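PDB 4GKH: aminoglycoside 3'-phosphotransferase AphA1-IAB from Acinetobacter baumannii, which transfers a phosphate group to the 3'-hydroxyl of kanamycin and related aminoglycosides, giving the bacterium resistance to these antibiotics. Local coordinates for residues 179-183 / 267-271. Residues are numbered along the deposited sequence; the frame is centred on the assembly and turned at random.
With KAN (kanamycin a), chain M.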
ATOM      1  N   VAL A 179     -21.309   5.739   5.451  1.00 34.81           N
ATOM      2  CA  VAL A 179     -19.948   6.146   5.093  1.00 34.76           C
ATOM      3  C   VAL A 179     -19.924   6.741   3.679  1.00 42.98           C
ATOM      4  O   VAL A 179     -19.365   7.819   3.460  1.00 38.24           O
ATOM      5  CB  VAL A 179     -18.948   4.984   5.252  1.00 33.97           C
ATOM      6  CG1 VAL A 179     -17.522   5.423   4.907  1.00 34.02           C
ATOM      7  CG2 VAL A 179     -19.011   4.438   6.685  1.00 35.14           C
ATOM      8  N   TRP A 180     -20.576   6.066   2.735  1.00 36.62           N
ATOM      9  CA  TRP A 180     -20.660   6.546   1.359  1.00 32.90           C
ATOM     10  C   TRP A 180     -21.324   7.933   1.276  1.00 31.33           C
ATOM     11  O   TRP A 180     -20.779   8.850   0.678  1.00 37.02           O
ATOM     12  CB  TRP A 180     -21.419   5.517   0.506  1.00 34.17           C
ATOM     13  CG  TRP A 180     -21.589   5.877  -0.922  1.00 38.30           C
ATOM     14  CD1 TRP A 180     -22.749   6.279  -1.532  1.00 44.35           C
ATOM     15  CD2 TRP A 180     -20.590   5.835  -1.944  1.00 32.91           C
ATOM     16  NE1 TRP A 180     -22.523   6.505  -2.870  1.00 39.73           N
ATOM     17  CE2 TRP A 180     -21.207   6.240  -3.148  1.00 42.43           C
ATOM     18  CE3 TRP A 180     -19.231   5.507  -1.958  1.00 32.39           C
ATOM     19  CZ2 TRP A 180     -20.513   6.314  -4.352  1.00 44.92           C
ATOM     20  CZ3 TRP A 180     -18.541   5.587  -3.168  1.00 31.96           C
ATOM     21  CH2 TRP A 180     -19.178   5.999  -4.335  1.00 37.44           C
ATOM     22  N   LYS A 181     -22.494   8.089   1.884  1.00 35.64           N
ATOM     23  CA  LYS A 181     -23.209   9.363   1.819  1.00 39.47           C
ATOM     24  C   LYS A 181     -22.434  10.511   2.463  1.00 53.68           C
ATOM     25  O   LYS A 181     -22.357  11.599   1.903  1.00 41.60           O
ATOM     26  CB  LYS A 181     -24.594   9.255   2.463  1.00 42.77           C
ATOM     27  CG  LYS A 181     -25.584   8.430   1.658  1.00 70.59           C
ATOM     28  CD  LYS A 181     -27.006   8.594   2.176  1.00 73.24           C
ATOM     29  CE  LYS A 181     -27.971   8.955   1.054  1.00 88.64           C
ATOM     30  NZ  LYS A 181     -28.055   7.904  -0.000  1.00 77.46           N
ATOM     31  N   GLU A 182     -21.876  10.263   3.646  1.00 39.69           N
ATOM     32  CA  GLU A 182     -21.164  11.299   4.386  1.00 55.68           C
ATOM     33  C   GLU A 182     -19.918  11.730   3.641  1.00 40.78           C
ATOM     34  O   GLU A 182     -19.552  12.895   3.641  1.00 44.39           O
ATOM     35  CB  GLU A 182     -20.788  10.793   5.778  1.00 40.60           C
ATOM     36  CG  GLU A 182     -21.991  10.604   6.683  1.00 62.02           C
ATOM     37  CD  GLU A 182     -22.530  11.921   7.185  1.00 80.57           C
ATOM     38  OE1 GLU A 182     -23.695  12.253   6.875  1.00 86.75           O
ATOM     39  OE2 GLU A 182     -21.775  12.626   7.890  1.00 58.40           O
HETATM   40  N   MSE A 183     -19.267  10.769   3.010  1.00 37.22           N
HETATM   41  CA  MSE A 183     -18.053  11.044   2.272  1.00 35.89           C
HETATM   42  C   MSE A 183     -18.312  12.055   1.153  1.00 37.71           C
HETATM   43  O   MSE A 183     -17.465  12.893   0.868  1.00 37.33           O
HETATM   44  CB  MSE A 183     -17.471   9.749   1.701  1.00 29.84           C
HETATM   45  CG  MSE A 183     -16.152   9.949   0.974  1.00 37.74           C
HETATM   46 SE   MSE A 183     -15.274   8.312   0.435  0.67 32.95          SE
HETATM   47  CE  MSE A 183     -16.751   7.516  -0.579  1.00 34.36           C
HETATM   48  N   MSE A 267     -11.833   8.248   4.690  1.00 29.81           N
HETATM   49  CA  MSE A 267     -13.133   7.660   4.425  1.00 31.21           C
HETATM   50  C   MSE A 267     -13.079   6.777   3.173  1.00 31.35           C
HETATM   51  O   MSE A 267     -13.662   5.694   3.135  1.00 32.19           O
HETATM   52  CB  MSE A 267     -14.200   8.749   4.324  1.00 30.69           C
HETATM   53  CG  MSE A 267     -14.465   9.462   5.652  1.00 30.86           C
HETATM   54 SE   MSE A 267     -15.878  10.752   5.513  0.64 37.74          SE
HETATM   55  CE  MSE A 267     -17.361   9.557   5.830  1.00 36.75           C
ATOM     56  N   LEU A 268     -12.338   7.209   2.163  1.00 30.75           N
ATOM     57  CA  LEU A 268     -12.257   6.412   0.933  1.00 28.82           C
ATOM     58  C   LEU A 268     -11.605   5.064   1.195  1.00 35.09           C
ATOM     59  O   LEU A 268     -12.020   4.039   0.646  1.00 29.94           O
ATOM     60  CB  LEU A 268     -11.507   7.175  -0.161  1.00 26.90           C
ATOM     61  CG  LEU A 268     -11.381   6.534  -1.551  1.00 32.09           C
ATOM     62  CD1 LEU A 268     -12.752   6.352  -2.191  1.00 33.18           C
ATOM     63  CD2 LEU A 268     -10.498   7.409  -2.429  1.00 32.23           C
ATOM     64  N   ASP A 269     -10.611   5.048   2.072  1.00 27.58           N
ATOM     65  CA  ASP A 269      -9.907   3.797   2.354  1.00 30.97           C
ATOM     66  C   ASP A 269     -10.771   2.781   3.102  1.00 30.27           C
ATOM     67  O   ASP A 269     -10.447   1.589   3.103  1.00 30.51           O
ATOM     68  CB  ASP A 269      -8.564   4.035   3.078  1.00 32.05           C
ATOM     69  CG  ASP A 269      -7.591   2.861   2.921  1.00 39.53           C
ATOM     70  OD1 ASP A 269      -7.410   2.373   1.791  1.00 33.06           O
ATOM     71  OD2 ASP A 269      -6.988   2.423   3.925  1.00 33.52           O
ATOM     72  N   GLU A 270     -11.869   3.233   3.711  1.00 29.41           N
ATOM     73  CA  GLU A 270     -12.821   2.308   4.365  1.00 28.97           C
ATOM     74  C   GLU A 270     -13.380   1.285   3.378  1.00 31.92           C
ATOM     75  O   GLU A 270     -13.792   0.177   3.757  1.00 32.68           O
ATOM     76  CB  GLU A 270     -13.983   3.059   5.024  1.00 32.93           C
ATOM     77  CG  GLU A 270     -13.603   4.073   6.111  1.00 40.87           C
ATOM     78  CD  GLU A 270     -13.062   3.438   7.391  1.00 38.43           C
ATOM     79  OE1 GLU A 270     -12.343   2.418   7.316  1.00 35.17           O
ATOM     80  OE2 GLU A 270     -13.344   3.977   8.487  1.00 38.82           O
ATOM     81  N   PHE A 271     -13.387   1.659   2.109  1.00 29.70           N
ATOM     82  CA  PHE A 271     -14.020   0.842   1.065  1.00 27.48           C
ATOM     83  C   PHE A 271     -13.128  -0.252   0.472  1.00 32.02           C
ATOM     84  O   PHE A 271     -13.596  -1.088  -0.328  1.00 33.80           O
ATOM     85  CB  PHE A 271     -14.551   1.762  -0.053  1.00 31.61           C
ATOM     86  CG  PHE A 271     -15.722   2.602   0.377  1.00 31.64           C
ATOM     87  CD1 PHE A 271     -15.524   3.837   1.000  1.00 32.80           C
ATOM     88  CD2 PHE A 271     -17.020   2.139   0.207  1.00 32.94           C
ATOM     89  CE1 PHE A 271     -16.601   4.599   1.421  1.00 35.50           C
ATOM     90  CE2 PHE A 271     -18.110   2.894   0.622  1.00 35.73           C
ATOM     91  CZ  PHE A 271     -17.903   4.132   1.231  1.00 32.66           C
TER
HETATM   92  C1  KAN M 301      -6.436  -2.976   5.623  1.00 34.40           C
HETATM   93  C2  KAN M 301      -5.061  -3.144   5.017  1.00 36.31           C
HETATM   94  C3  KAN M 301      -5.067  -3.006   3.507  1.00 37.91           C
HETATM   95  C4  KAN M 301      -6.008  -4.066   2.935  1.00 36.81           C
HETATM   96  C5  KAN M 301      -7.395  -3.825   3.500  1.00 34.69           C
HETATM   97  C6  KAN M 301      -8.258  -4.937   2.905  1.00 37.83           C
HETATM   98  C7  KAN M 301      -9.118   1.063   7.732  1.00 34.32           C
HETATM   99  C8  KAN M 301      -8.333  -0.007   8.446  1.00 37.15           C
HETATM  100  C9  KAN M 301      -7.255  -0.533   7.472  1.00 38.19           C
HETATM  101  C10 KAN M 301      -7.898  -1.167   6.219  1.00 32.28           C
HETATM  102  C11 KAN M 301      -8.673  -0.031   5.505  1.00 30.06           C
HETATM  103  C12 KAN M 301      -9.747   0.501   6.446  1.00 31.94           C
HETATM  104  C13 KAN M 301      -7.456  -0.252  10.732  1.00 40.87           C
HETATM  105  C14 KAN M 301      -7.712   0.627  11.957  1.00 42.47           C
HETATM  106  C15 KAN M 301      -6.792   1.821  12.074  1.00 46.36           C
HETATM  107  C16 KAN M 301      -5.365   1.320  12.130  1.00 47.50           C
HETATM  108  C17 KAN M 301      -5.117   0.549  10.839  1.00 47.17           C
HETATM  109  C18 KAN M 301      -3.641   0.131  10.654  1.00 53.85           C
HETATM  110  N1  KAN M 301      -9.638  -4.797   3.383  1.00 36.92           N
HETATM  111  N2  KAN M 301      -9.314  -0.583   4.299  1.00 26.71           N
HETATM  112  N3  KAN M 301     -10.155   1.503   8.693  1.00 35.48           N
HETATM  113  N4  KAN M 301      -7.080   2.559  13.311  1.00 47.23           N
HETATM  114  O5  KAN M 301      -7.334  -3.927   4.946  1.00 35.63           O
HETATM  115  O6  KAN M 301      -4.184  -2.159   5.592  1.00 37.92           O
HETATM  116  O7  KAN M 301      -3.726  -3.217   3.041  1.00 42.26           O
HETATM  117  O8  KAN M 301      -6.078  -3.952   1.508  1.00 37.38           O
HETATM  118  O9  KAN M 301      -6.886  -1.653   5.313  1.00 32.63           O
HETATM  119  O10 KAN M 301      -6.331  -1.423   8.150  1.00 38.99           O
HETATM  120  O11 KAN M 301      -7.795   0.607   9.643  1.00 37.14           O
HETATM  121  O12 KAN M 301      -6.043  -0.577  10.733  1.00 43.02           O
HETATM  122  O13 KAN M 301      -9.096   0.992  11.897  1.00 42.83           O
HETATM  123  O14 KAN M 301      -4.501   2.448  12.190  1.00 48.96           O
HETATM  124  O15 KAN M 301      -3.465  -0.429   9.323  1.00 55.87           O
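Phe271 drives its ring into helix 176-184 and meets three of that helix's side chains, Val179, Trp180 and Met183. The aromatic pair is an offset edge-to-face one: the six-membered ring of Trp180 turns its edge toward the Phe271 face, with the planes at 76° and Trp180 CE3 3.7 Å from Phe271 CZ. That same CZ end of the phenyl points at the backbone, lying 3.6 Å from Trp180 N. Met183 supplies an oblique Met-aromatic contact, its SE 5.2 Å from the centroid of the Phe271 ring and 61° off the ring normal. The selenomethionine chain runs extended as far as SE and then bends (chi3 55°), which carries the methyl CE to apolar packing 3.5 Å from Phe271 CE1. Val179 CG1 also packs obliquely on the phenyl, against CE1.

The remaining van der Waals contacts centre on the two selenomethionines, whose side chains run alongside each other, pointing opposite ways. Met183 SE sits 3.6 Å from Leu268 N and touches the CB atoms of Met267 and Leu268, while Met267 CE settles on the helix backbone, 3.6 Å from Val179 O, and against Glu182 CB.

No hydrogen bond joins the segments; polar groups of 267-271 instead hold kanamycin. Asp269 O accepts a bond from kanamycin N2 (2.7 Å) and Glu270 OE1 one from N3 (2.7 Å). Glu270 OE2 forms a salt bridge with Arg171 and accepts a hydrogen bond from Asp168 N, which would help fix the group for the drug.

The contact joins the C-terminal end of the chain, which lines the aminoglycoside pocket of this kinase-like fold, to helix 176-184. Helix 146-158 packs beside both segments, touching Trp180, Met183 and Phe271, and its Arg156 hydrogen-bonds Phe271 O.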